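Local coordinates for Sca-family protein (PDB 4LQ8) that probably acts in cell adhesion as part of the rickettsial surface antigen Sca4, of which this chain forms the N-terminal head region, at residues A[85-89]-A[101-106]; A[242-246]-A[301-305]; A[272-276]-A[315-321]. All coordinates share one frame; numbering follows the deposited sequence.

Contact 1 (A[85-89]-A[101-106])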
ATOM      1  N   ILE A  85       1.952 -20.682  -1.227  1.00 24.72           N
ATOM      2  CA  ILE A  85       3.286 -21.257  -1.432  1.00 23.73           C
ATOM      3  C   ILE A  85       3.276 -22.713  -0.929  1.00 26.65           C
ATOM      4  O   ILE A  85       3.733 -23.602  -1.651  1.00 23.92           O
ATOM      5  CB  ILE A  85       4.417 -20.411  -0.767  1.00 25.61           C
ATOM      6  CG1 ILE A  85       4.521 -19.004  -1.417  1.00 24.14           C
ATOM      7  CG2 ILE A  85       5.778 -21.169  -0.839  1.00 25.16           C
ATOM      8  CD1 ILE A  85       5.448 -17.974  -0.704  1.00 27.13           C
ATOM      9  N   LEU A  86       2.713 -22.955   0.286  1.00 23.90           N
ATOM     10  CA  LEU A  86       2.631 -24.319   0.846  1.00 24.35           C
ATOM     11  C   LEU A  86       1.840 -25.249  -0.056  1.00 28.65           C
ATOM     12  O   LEU A  86       2.229 -26.408  -0.208  1.00 30.20           O
ATOM     13  CB  LEU A  86       2.079 -24.342   2.280  1.00 23.66           C
ATOM     14  CG  LEU A  86       2.976 -23.665   3.363  1.00 27.62           C
ATOM     15  CD1 LEU A  86       2.251 -23.641   4.710  1.00 26.75           C
ATOM     16  CD2 LEU A  86       4.336 -24.365   3.516  1.00 29.26           C
ATOM     17  N   LYS A  87       0.747 -24.749  -0.678  1.00 25.09           N
ATOM     18  CA  LYS A  87      -0.035 -25.564  -1.618  1.00 26.78           C
ATOM     19  C   LYS A  87       0.804 -25.841  -2.872  1.00 31.45           C
ATOM     20  O   LYS A  87       0.823 -26.971  -3.343  1.00 32.72           O
ATOM     21  CB  LYS A  87      -1.355 -24.870  -2.013  1.00 29.11           C
ATOM     22  CG  LYS A  87      -2.420 -24.890  -0.918  1.00 39.65           C
ATOM     23  CD  LYS A  87      -3.687 -24.192  -1.385  1.00 46.10           C
ATOM     24  CE  LYS A  87      -3.684 -22.711  -1.102  1.00 52.19           C
ATOM     25  NZ  LYS A  87      -4.949 -22.082  -1.542  1.00 58.51           N
ATOM     26  N   ASP A  88       1.483 -24.809  -3.414  1.00 28.34           N
ATOM     27  CA  ASP A  88       2.325 -24.941  -4.605  1.00 29.97           C
ATOM     28  C   ASP A  88       3.439 -25.977  -4.417  1.00 35.19           C
ATOM     29  O   ASP A  88       3.747 -26.701  -5.362  1.00 38.33           O
ATOM     30  CB  ASP A  88       2.926 -23.587  -5.007  1.00 31.49           C
ATOM     31  CG  ASP A  88       1.951 -22.567  -5.578  1.00 40.01           C
ATOM     32  OD1 ASP A  88       0.756 -22.907  -5.741  1.00 42.35           O
ATOM     33  OD2 ASP A  88       2.399 -21.451  -5.926  1.00 42.44           O
ATOM     34  N   LEU A  89       3.992 -26.081  -3.199  1.00 30.43           N
ATOM     35  CA  LEU A  89       5.053 -27.031  -2.840  1.00 32.88           C
ATOM     36  C   LEU A  89       4.620 -28.490  -3.044  1.00 43.26           C
ATOM     37  O   LEU A  89       5.461 -29.338  -3.357  1.00 42.91           O
ATOM     38  CB  LEU A  89       5.552 -26.817  -1.389  1.00 32.16           C
ATOM     39  CG  LEU A  89       6.352 -25.549  -1.081  1.00 34.77           C
ATOM     40  CD1 LEU A  89       6.729 -25.516   0.388  1.00 34.18           C
ATOM     41  CD2 LEU A  89       7.607 -25.417  -1.971  1.00 34.83           C
ATOM     42  N   LYS A 101      11.842 -26.754   1.735  1.00 28.26           N
ATOM     43  CA  LYS A 101      11.193 -25.453   1.738  1.00 26.50           C
ATOM     44  C   LYS A 101      10.061 -25.380   2.758  1.00 30.60           C
ATOM     45  O   LYS A 101       9.961 -24.379   3.469  1.00 29.64           O
ATOM     46  CB  LYS A 101      10.735 -25.038   0.327  1.00 27.70           C
ATOM     47  CG  LYS A 101      10.252 -23.568   0.210  1.00 38.89           C
ATOM     48  CD  LYS A 101      11.294 -22.487   0.624  1.00 40.11           C
ATOM     49  CE  LYS A 101      12.550 -22.530  -0.213  1.00 36.45           C
ATOM     50  NZ  LYS A 101      13.621 -21.699   0.385  1.00 39.39           N
ATOM     51  N   ARG A 102       9.241 -26.448   2.854  1.00 28.93           N
ATOM     52  CA  ARG A 102       8.130 -26.527   3.818  1.00 29.24           C
ATOM     53  C   ARG A 102       8.649 -26.403   5.254  1.00 34.07           C
ATOM     54  O   ARG A 102       8.101 -25.617   6.028  1.00 33.04           O
ATOM     55  CB  ARG A 102       7.323 -27.835   3.646  1.00 28.33           C
ATOM     56  CG  ARG A 102       6.112 -27.882   4.559  1.00 32.40           C
ATOM     57  CD  ARG A 102       5.342 -29.206   4.555  1.00 35.90           C
ATOM     58  NE  ARG A 102       4.351 -29.213   5.646  1.00 55.19           N
ATOM     59  CZ  ARG A 102       3.135 -28.671   5.587  1.00 62.32           C
ATOM     60  NH1 ARG A 102       2.709 -28.092   4.467  1.00 41.00           N
ATOM     61  NH2 ARG A 102       2.326 -28.723   6.637  1.00 52.89           N
ATOM     62  N   LYS A 103       9.705 -27.178   5.601  1.00 32.52           N
ATOM     63  CA  LYS A 103      10.318 -27.159   6.934  1.00 32.37           C
ATOM     64  C   LYS A 103      10.874 -25.769   7.245  1.00 34.12           C
ATOM     65  O   LYS A 103      10.653 -25.293   8.354  1.00 32.59           O
ATOM     66  CB  LYS A 103      11.396 -28.254   7.093  1.00 35.07           C
ATOM     67  N   GLU A 104      11.517 -25.088   6.247  1.00 30.73           N
ATOM     68  CA  GLU A 104      12.048 -23.730   6.412  1.00 29.86           C
ATOM     69  C   GLU A 104      10.928 -22.745   6.764  1.00 32.15           C
ATOM     70  O   GLU A 104      11.106 -21.926   7.660  1.00 32.75           O
ATOM     71  CB  GLU A 104      12.749 -23.234   5.148  1.00 31.32           C
ATOM     72  CG  GLU A 104      14.146 -23.784   4.937  1.00 43.07           C
ATOM     73  CD  GLU A 104      14.744 -23.420   3.593  1.00 58.96           C
ATOM     74  OE1 GLU A 104      14.312 -22.408   2.993  1.00 45.09           O
ATOM     75  OE2 GLU A 104      15.673 -24.137   3.158  1.00 56.57           O
ATOM     76  N   ILE A 105       9.796 -22.810   6.044  1.00 26.90           N
ATOM     77  CA  ILE A 105       8.643 -21.925   6.268  1.00 25.88           C
ATOM     78  C   ILE A 105       8.067 -22.170   7.669  1.00 29.54           C
ATOM     79  O   ILE A 105       7.908 -21.222   8.428  1.00 28.32           O
ATOM     80  CB  ILE A 105       7.590 -22.063   5.126  1.00 27.79           C
ATOM     81  CG1 ILE A 105       8.147 -21.533   3.787  1.00 27.42           C
ATOM     82  CG2 ILE A 105       6.219 -21.414   5.507  1.00 27.78           C
ATOM     83  CD1 ILE A 105       7.290 -21.827   2.485  1.00 30.28           C
ATOM     84  N   GLU A 106       7.814 -23.444   8.018  1.00 28.77           N
ATOM     85  CA  GLU A 106       7.236 -23.831   9.311  1.00 29.97           C
ATOM     86  C   GLU A 106       8.087 -23.450  10.496  1.00 36.04           C
ATOM     87  O   GLU A 106       7.539 -22.974  11.484  1.00 36.97           O
ATOM     88  CB  GLU A 106       6.877 -25.330   9.369  1.00 31.61           C
ATOM     89  CG  GLU A 106       5.796 -25.755   8.385  1.00 38.37           C
ATOM     90  CD  GLU A 106       4.423 -25.107   8.440  1.00 56.46           C
ATOM     91  OE1 GLU A 106       4.060 -24.495   9.471  1.00 38.21           O
ATOM     92  OE2 GLU A 106       3.688 -25.252   7.441  1.00 65.60           O
TER
HETATM   93  O   HOH W   1       3.408 -28.090   1.675  1.00 35.48           O

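Contact 2 (A[242-246]-A[301-305])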
ATOM      1  N   VAL A 242      -7.101   6.866  -1.759  1.00 22.64           N
ATOM      2  CA  VAL A 242      -7.901   5.940  -2.556  1.00 22.66           C
ATOM      3  C   VAL A 242      -7.296   5.709  -3.972  1.00 26.08           C
ATOM      4  O   VAL A 242      -6.694   6.609  -4.577  1.00 25.72           O
ATOM      5  CB  VAL A 242      -9.402   6.369  -2.587  1.00 26.38           C
ATOM      6  CG1 VAL A 242      -9.632   7.594  -3.494  1.00 26.19           C
ATOM      7  CG2 VAL A 242     -10.308   5.202  -2.990  1.00 25.71           C
ATOM      8  N   ALA A 243      -7.466   4.486  -4.467  1.00 22.27           N
ATOM      9  CA  ALA A 243      -7.069   4.078  -5.812  1.00 23.23           C
ATOM     10  C   ALA A 243      -7.975   4.819  -6.796  1.00 28.46           C
ATOM     11  O   ALA A 243      -9.122   5.115  -6.454  1.00 28.93           O
ATOM     12  CB  ALA A 243      -7.281   2.579  -5.960  1.00 24.04           C
ATOM     13  N   LEU A 244      -7.474   5.150  -7.986  1.00 23.60           N
ATOM     14  CA  LEU A 244      -8.309   5.828  -8.978  1.00 23.64           C
ATOM     15  C   LEU A 244      -8.575   4.875 -10.116  1.00 28.60           C
ATOM     16  O   LEU A 244      -7.686   4.098 -10.485  1.00 27.81           O
ATOM     17  CB  LEU A 244      -7.628   7.093  -9.543  1.00 23.80           C
ATOM     18  CG  LEU A 244      -7.475   8.298  -8.618  1.00 28.21           C
ATOM     19  CD1 LEU A 244      -6.846   9.458  -9.366  1.00 29.51           C
ATOM     20  CD2 LEU A 244      -8.817   8.744  -8.020  1.00 27.34           C
ATOM     21  N   LYS A 245      -9.754   4.994 -10.739  1.00 24.93           N
ATOM     22  CA  LYS A 245     -10.114   4.214 -11.923  1.00 25.23           C
ATOM     23  C   LYS A 245      -9.272   4.687 -13.121  1.00 27.69           C
ATOM     24  O   LYS A 245      -8.621   5.733 -13.023  1.00 26.09           O
ATOM     25  CB  LYS A 245     -11.619   4.354 -12.221  1.00 27.68           C
ATOM     26  CG  LYS A 245     -12.511   3.826 -11.086  1.00 32.28           C
ATOM     27  CD  LYS A 245     -13.934   3.570 -11.548  1.00 40.12           C
ATOM     28  CE  LYS A 245     -14.795   4.792 -11.530  1.00 56.46           C
ATOM     29  NZ  LYS A 245     -16.118   4.542 -12.164  1.00 70.86           N
ATOM     30  N   ALA A 246      -9.301   3.942 -14.253  1.00 25.97           N
ATOM     31  CA  ALA A 246      -8.525   4.274 -15.478  1.00 25.88           C
ATOM     32  C   ALA A 246      -8.754   5.698 -16.010  1.00 29.93           C
ATOM     33  O   ALA A 246      -7.846   6.255 -16.625  1.00 29.66           O
ATOM     34  CB  ALA A 246      -8.793   3.253 -16.585  1.00 26.56           C
ATOM     35  N   ILE A 301      -8.919  -2.142 -13.436  1.00 30.40           N
ATOM     36  CA  ILE A 301      -7.612  -1.542 -13.240  1.00 27.83           C
ATOM     37  C   ILE A 301      -7.750  -0.243 -12.467  1.00 27.66           C
ATOM     38  O   ILE A 301      -8.614   0.564 -12.765  1.00 27.29           O
ATOM     39  CB  ILE A 301      -6.842  -1.368 -14.589  1.00 30.73           C
ATOM     40  CG1 ILE A 301      -6.439  -2.753 -15.191  1.00 31.89           C
ATOM     41  CG2 ILE A 301      -5.627  -0.432 -14.442  1.00 29.31           C
ATOM     42  CD1 ILE A 301      -5.195  -3.505 -14.508  1.00 38.36           C
ATOM     43  N   TYR A 302      -6.882  -0.050 -11.487  1.00 21.81           N
ATOM     44  CA  TYR A 302      -6.821   1.174 -10.706  1.00 21.23           C
ATOM     45  C   TYR A 302      -5.365   1.560 -10.591  1.00 24.38           C
ATOM     46  O   TYR A 302      -4.509   0.678 -10.555  1.00 22.69           O
ATOM     47  CB  TYR A 302      -7.359   0.968  -9.271  1.00 21.31           C
ATOM     48  CG  TYR A 302      -8.792   0.504  -9.207  1.00 24.90           C
ATOM     49  CD1 TYR A 302      -9.837   1.417  -9.130  1.00 27.52           C
ATOM     50  CD2 TYR A 302      -9.105  -0.846  -9.176  1.00 25.87           C
ATOM     51  CE1 TYR A 302     -11.165   0.995  -9.069  1.00 28.81           C
ATOM     52  CE2 TYR A 302     -10.428  -1.279  -9.142  1.00 27.54           C
ATOM     53  CZ  TYR A 302     -11.455  -0.356  -9.061  1.00 34.94           C
ATOM     54  OH  TYR A 302     -12.755  -0.793  -9.021  1.00 35.54           O
ATOM     55  N   THR A 303      -5.081   2.868 -10.481  1.00 20.77           N
ATOM     56  CA  THR A 303      -3.723   3.316 -10.212  1.00 19.88           C
ATOM     57  C   THR A 303      -3.710   3.759  -8.755  1.00 24.36           C
ATOM     58  O   THR A 303      -4.763   4.108  -8.208  1.00 23.47           O
ATOM     59  CB  THR A 303      -3.283   4.436 -11.158  1.00 21.46           C
ATOM     60  OG1 THR A 303      -4.151   5.567 -10.987  1.00 23.41           O
ATOM     61  CG2 THR A 303      -3.248   3.991 -12.623  1.00 16.16           C
ATOM     62  N   LEU A 304      -2.529   3.740  -8.128  1.00 21.88           N
ATOM     63  CA  LEU A 304      -2.361   4.247  -6.775  1.00 22.55           C
ATOM     64  C   LEU A 304      -1.545   5.541  -6.897  1.00 26.12           C
ATOM     65  O   LEU A 304      -0.898   5.740  -7.919  1.00 25.51           O
ATOM     66  CB  LEU A 304      -1.706   3.207  -5.834  1.00 22.53           C
ATOM     67  CG  LEU A 304      -2.460   1.852  -5.675  1.00 28.47           C
ATOM     68  CD1 LEU A 304      -1.740   0.968  -4.713  1.00 28.76           C
ATOM     69  CD2 LEU A 304      -3.834   2.056  -5.074  1.00 33.70           C
ATOM     70  N   ALA A 305      -1.573   6.418  -5.869  1.00 22.42           N
ATOM     71  CA  ALA A 305      -0.928   7.738  -5.910  1.00 22.78           C
ATOM     72  C   ALA A 305       0.553   7.711  -5.568  1.00 25.35           C
ATOM     73  O   ALA A 305       1.056   8.629  -4.934  1.00 25.39           O
ATOM     74  CB  ALA A 305      -1.680   8.697  -4.989  1.00 23.49           C
TER
HETATM   75  O   HOH W   2      -3.785   5.772  -4.054  1.00 19.37           O
HETATM   76  O   HOH W   3      -5.833   6.112 -12.968  1.00 20.99           O
HETATM   77  O   HOH W   4     -10.772   1.443 -14.089  1.00 27.05           O

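Contact 3 (A[272-276]-A[315-321])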
ATOM      1  N   GLN A 272       7.746   9.882  11.957  1.00 35.76           N
ATOM      2  CA  GLN A 272       8.690   8.934  11.373  1.00 35.18           C
ATOM      3  C   GLN A 272       7.908   7.873  10.600  1.00 34.50           C
ATOM      4  O   GLN A 272       7.003   7.263  11.168  1.00 32.31           O
ATOM      5  CB  GLN A 272       9.526   8.285  12.496  1.00 37.67           C
ATOM      6  CG  GLN A 272      10.744   7.539  11.993  1.00 62.54           C
ATOM      7  CD  GLN A 272      11.755   7.307  13.082  1.00 88.93           C
ATOM      8  OE1 GLN A 272      11.478   6.672  14.104  1.00 85.57           O
ATOM      9  NE2 GLN A 272      12.966   7.792  12.868  1.00 82.58           N
ATOM     10  N   LEU A 273       8.259   7.649   9.316  1.00 28.81           N
ATOM     11  CA  LEU A 273       7.576   6.659   8.491  1.00 26.94           C
ATOM     12  C   LEU A 273       7.845   5.244   9.011  1.00 29.80           C
ATOM     13  O   LEU A 273       8.976   4.763   8.944  1.00 30.89           O
ATOM     14  CB  LEU A 273       7.950   6.834   7.016  1.00 25.86           C
ATOM     15  CG  LEU A 273       7.296   5.875   5.992  1.00 27.88           C
ATOM     16  CD1 LEU A 273       5.750   5.957   6.024  1.00 24.82           C
ATOM     17  CD2 LEU A 273       7.812   6.183   4.591  1.00 27.42           C
ATOM     18  N   LYS A 274       6.803   4.595   9.568  1.00 23.63           N
ATOM     19  CA  LYS A 274       6.933   3.263  10.175  1.00 23.60           C
ATOM     20  C   LYS A 274       6.369   2.159   9.307  1.00 27.87           C
ATOM     21  O   LYS A 274       6.756   0.990   9.440  1.00 25.92           O
ATOM     22  CB  LYS A 274       6.203   3.240  11.555  1.00 25.96           C
ATOM     23  CG  LYS A 274       6.751   4.257  12.586  1.00 32.52           C
ATOM     24  CD  LYS A 274       8.064   3.818  13.208  1.00 35.68           C
ATOM     25  CE  LYS A 274       8.628   4.861  14.135  1.00 66.87           C
ATOM     26  NZ  LYS A 274       9.935   4.429  14.699  1.00 84.24           N
ATOM     27  N   GLU A 275       5.385   2.507   8.477  1.00 25.78           N
ATOM     28  CA  GLU A 275       4.685   1.483   7.710  1.00 24.71           C
ATOM     29  C   GLU A 275       3.957   2.080   6.552  1.00 26.88           C
ATOM     30  O   GLU A 275       3.594   3.255   6.571  1.00 26.64           O
ATOM     31  CB  GLU A 275       3.653   0.809   8.646  1.00 25.94           C
ATOM     32  CG  GLU A 275       3.355  -0.646   8.357  1.00 36.14           C
ATOM     33  CD  GLU A 275       4.555  -1.577   8.402  1.00 37.58           C
ATOM     34  OE1 GLU A 275       5.162  -1.795   7.336  1.00 28.59           O
ATOM     35  OE2 GLU A 275       4.906  -2.070   9.493  1.00 32.04           O
ATOM     36  N   ILE A 276       3.743   1.255   5.535  1.00 23.18           N
ATOM     37  CA  ILE A 276       2.917   1.549   4.371  1.00 21.93           C
ATOM     38  C   ILE A 276       2.098   0.298   4.088  1.00 26.10           C
ATOM     39  O   ILE A 276       2.404  -0.777   4.619  1.00 25.48           O
ATOM     40  CB  ILE A 276       3.703   2.024   3.113  1.00 23.93           C
ATOM     41  CG1 ILE A 276       4.633   0.889   2.544  1.00 23.26           C
ATOM     42  CG2 ILE A 276       4.452   3.349   3.366  1.00 23.18           C
ATOM     43  CD1 ILE A 276       5.243   1.198   1.129  1.00 25.34           C
ATOM     44  N   MET A 315       9.624   2.246   0.977  1.00 22.76           N
ATOM     45  CA  MET A 315       9.957   0.870   1.388  1.00 22.58           C
ATOM     46  C   MET A 315      11.287   0.864   2.165  1.00 27.93           C
ATOM     47  O   MET A 315      11.340   0.317   3.265  1.00 28.09           O
ATOM     48  CB  MET A 315      10.000  -0.094   0.189  1.00 23.78           C
ATOM     49  CG  MET A 315       8.625  -0.648  -0.186  1.00 26.69           C
ATOM     50  SD  MET A 315       7.684  -1.455   1.172  1.00 29.47           S
ATOM     51  CE  MET A 315       8.773  -2.854   1.523  1.00 26.04           C
ATOM     52  N   LYS A 316      12.312   1.557   1.640  1.00 26.01           N
ATOM     53  CA  LYS A 316      13.620   1.705   2.297  1.00 27.26           C
ATOM     54  C   LYS A 316      13.518   2.313   3.728  1.00 30.87           C
ATOM     55  O   LYS A 316      14.098   1.762   4.652  1.00 31.50           O
ATOM     56  CB  LYS A 316      14.586   2.519   1.419  1.00 29.63           C
ATOM     57  CG  LYS A 316      16.040   2.585   1.928  1.00 45.15           C
ATOM     58  CD  LYS A 316      16.743   1.222   1.916  1.00 66.92           C
ATOM     59  CE  LYS A 316      17.955   1.169   2.826  1.00 87.42           C
ATOM     60  NZ  LYS A 316      18.521  -0.208   2.921  1.00 96.42           N
ATOM     61  N   GLU A 317      12.775   3.414   3.902  1.00 27.57           N
ATOM     62  CA  GLU A 317      12.589   4.075   5.203  1.00 27.25           C
ATOM     63  C   GLU A 317      11.813   3.175   6.196  1.00 27.97           C
ATOM     64  O   GLU A 317      12.202   3.074   7.361  1.00 27.01           O
ATOM     65  CB  GLU A 317      11.914   5.451   5.016  1.00 28.61           C
ATOM     66  CG  GLU A 317      11.720   6.286   6.277  1.00 29.97           C
ATOM     67  CD  GLU A 317      12.957   6.782   6.999  1.00 47.48           C
ATOM     68  OE1 GLU A 317      14.073   6.639   6.453  1.00 34.90           O
ATOM     69  OE2 GLU A 317      12.810   7.312   8.125  1.00 41.72           O
ATOM     70  N   VAL A 318      10.745   2.504   5.720  1.00 24.10           N
ATOM     71  CA  VAL A 318       9.931   1.566   6.495  1.00 23.19           C
ATOM     72  C   VAL A 318      10.832   0.448   7.064  1.00 31.30           C
ATOM     73  O   VAL A 318      10.771   0.165   8.268  1.00 32.91           O
ATOM     74  CB  VAL A 318       8.712   1.013   5.690  1.00 25.40           C
ATOM     75  CG1 VAL A 318       8.083  -0.222   6.362  1.00 24.42           C
ATOM     76  CG2 VAL A 318       7.655   2.097   5.467  1.00 24.14           C
ATOM     77  N   GLU A 319      11.681  -0.156   6.212  1.00 28.66           N
ATOM     78  CA  GLU A 319      12.609  -1.230   6.603  1.00 28.19           C
ATOM     79  C   GLU A 319      13.633  -0.747   7.630  1.00 31.06           C
ATOM     80  O   GLU A 319      13.842  -1.429   8.625  1.00 27.27           O
ATOM     81  CB  GLU A 319      13.308  -1.831   5.380  1.00 29.38           C
ATOM     82  CG  GLU A 319      12.369  -2.663   4.504  1.00 38.32           C
ATOM     83  CD  GLU A 319      12.834  -2.969   3.088  1.00 62.61           C
ATOM     84  OE1 GLU A 319      13.931  -2.506   2.690  1.00 56.25           O
ATOM     85  OE2 GLU A 319      12.080  -3.661   2.363  1.00 56.13           O
ATOM     86  N   LEU A 320      14.201   0.467   7.434  1.00 30.87           N
ATOM     87  CA  LEU A 320      15.157   1.053   8.383  1.00 32.43           C
ATOM     88  C   LEU A 320      14.491   1.296   9.757  1.00 35.87           C
ATOM     89  O   LEU A 320      15.159   1.188  10.784  1.00 36.86           O
ATOM     90  CB  LEU A 320      15.781   2.343   7.827  1.00 33.29           C
ATOM     91  CG  LEU A 320      16.823   2.156   6.701  1.00 40.20           C
ATOM     92  CD1 LEU A 320      17.107   3.484   5.980  1.00 40.92           C
ATOM     93  CD2 LEU A 320      18.152   1.577   7.246  1.00 44.15           C
ATOM     94  N   ASN A 321      13.160   1.551   9.761  1.00 29.69           N
ATOM     95  CA  ASN A 321      12.380   1.811  10.972  1.00 28.62           C
ATOM     96  C   ASN A 321      11.684   0.559  11.502  1.00 32.33           C
ATOM     97  O   ASN A 321      10.748   0.659  12.296  1.00 32.63           O
ATOM     98  CB  ASN A 321      11.415   2.984  10.757  1.00 24.03           C
ATOM     99  CG  ASN A 321      12.129   4.293  10.537  1.00 38.29           C
ATOM    100  OD1 ASN A 321      13.249   4.492  10.983  1.00 39.81           O
ATOM    101  ND2 ASN A 321      11.522   5.198   9.813  1.00 30.18           N
TER
HETATM  102  O   HOH W   5      10.696   8.862   8.418  1.00 31.30           O
HETATM  103  O   HOH W   6       8.032   0.460  12.015  1.00 35.53           O

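Contact 1 (A[85-89]-A[101-106])
Ile105 of helix 95-111 meets Ile85 and Leu86 of helix 64-90 in the apolar seam of an antiparallel helical hairpin, whose short segments run at 159° with their axes 10.6 Å apart. Ile105 CD1 lies 3.7 Å from Ile85 CG2, the two side chains set aslant, while Ile105 CG2 comes within 4.0 Å of Leu86 CD2 as those two side chains run past each other in opposite senses. Leu89 comes in at about a right angle to Lys101, resting CD2 on the lysine CB and CG, and its CD1 reaches the backbone, 3.6 Å from Arg102 N.

Between segments 85-89 and 101-106 the polar link runs through a water. Arg102 stretches out with CG anti to its own N (chi1 -176°), which carries the guanidinium out past Leu86 CD2. There Arg102 NH1 donates to water 1 at 2.9 Å, in the guanidinium plane, and the water donates in turn to Leu86 O.

Charges pair within the second helix. Lys101 bends twice along its chain, so that NZ leaves the seam for Glu104 OE1 at 2.8 Å. Glu106 OE2 sits above one guanidinium face, 3.8 Å from Arg102 NH2, a long bridge of charge alone.

Further helices close the seam: Ile85 and Ile105 both pack on Phe118 of helix 116-120, and Leu89 and Lys101 on Phe127 of helix 125-132.

Contact 2 (A[242-246]-A[301-305])
Leu244 and Thr303 form an antiparallel hydrogen-bonded pair, the firm join between strands 236-245 and 300-304. Leu244 N donates to Thr303 O at 2.9 Å with an angle of 163° at the hydrogen, and Thr303 N returns the bond to Leu244 O, also at 2.9 Å and somewhat more bent at 152°. Both donors lie in the carbonyl plane of their acceptor. Leu244 O takes in addition a CA-H...O contact, 3.1 Å from Tyr302 CA, and stands near the plane of the Tyr302 ring at its edge.

Waters come next. Thr303 has OG1 in the position between its backbone N and carbonyl carbon (chi1 61°), from where OG1 donates to water 3 at 2.7 Å; that water in turn donates to Lys245 O. Two residues along in each direction from the bonded pair, water takes the place of a direct bond: water 4 joins Ala246 N to Ile301 O, and water 2 joins Ala305 N to Val242 O, the latter weakly.

Apolar packing surrounds the polar core. Ala243 CB touches two side chains, 3.6 Å from Leu304 CD2 and 3.7 Å from Tyr302 CB. Lys245 and Tyr302 lie side by side and point the same way, with Lys245 CG 3.7 Å from Tyr302 CE1. On its other edge strand 300-304 pairs with strand 292-297, through Tyr302 with Ile295 and Leu304 with Ala293.

Segments 242-246 and 301-305 are thus directly bonded at a single pair and splay on both sides of it, with solvent bridging the widened gaps.

Contact 3 (A[272-276]-A[315-321])
Val318, on helix 308-320, presses its CG2 against Leu273 and Ile276 of strand 271-277, a helix packed on a beta-sheet and crossing this strand at 103°. Val318 CG2 is 3.8 Å from Leu273 CG and 4.0 Å from Ile276 CG2. One turn back, Met315 meets Ile276 at about a right angle, with SD 3.6 Å from Ile276 CD1. Ile276 holds CG1 between its backbone N and carbonyl carbon (chi1 66°); with the chain extended beyond, this brings CD1 to the sulfur and leaves CG2 for Val318. Met314 of the same helix also touches both Leu273 and Ile276.

The strand carries a classic beta bulge here, Lys274 and Glu275 together facing His262 of strand 258-265. Val318 CG1 lies 3.5 Å from Glu275 OE1, but the carboxylate finds its polar partners elsewhere, in Ser325, Gln324 N and Arg70 of helix 64-90.

Toward the helix end the contact turns polar. Water 5 accepts from Leu273 N and donates to Glu317 OE2 at 2.6 Å, while water 6 donates to both Lys274 O and Asn321 O. Gln272 lays its CG 3.3 Å from Asn321 ND2, and its OE1 receives Lys274 NZ.

Asn321, the first residue beyond the helix, ties these pieces together: its ND2 donates to Glu317 OE2 at 3.0 Å from above the carboxylate plane, and makes an almost straight bond (176°) of 2.7 Å to Leu273 O, which lies in the Asn321 amide plane.

In the fold
Contacts 2 and 3 both reach the same mixed sheet, on opposite sides of the chain's centre: strand 236-245 of contact 2 pairs with strand 258-265, which pairs in turn with strand 271-277 of contact 3. Their centres are 23 Å apart and their nearest atoms about 9 Å, and their segments alternate along the chain. Contact 1 stands apart in the helical part, its centre 28 Å from that of contact 3 and 33 Å from that of contact 2. Helix 64-90 spans the gap: it supplies segment 85-89, and further back its Arg70 forms a salt bridge with Glu275 of contact 3, joining the helical part to the sheet.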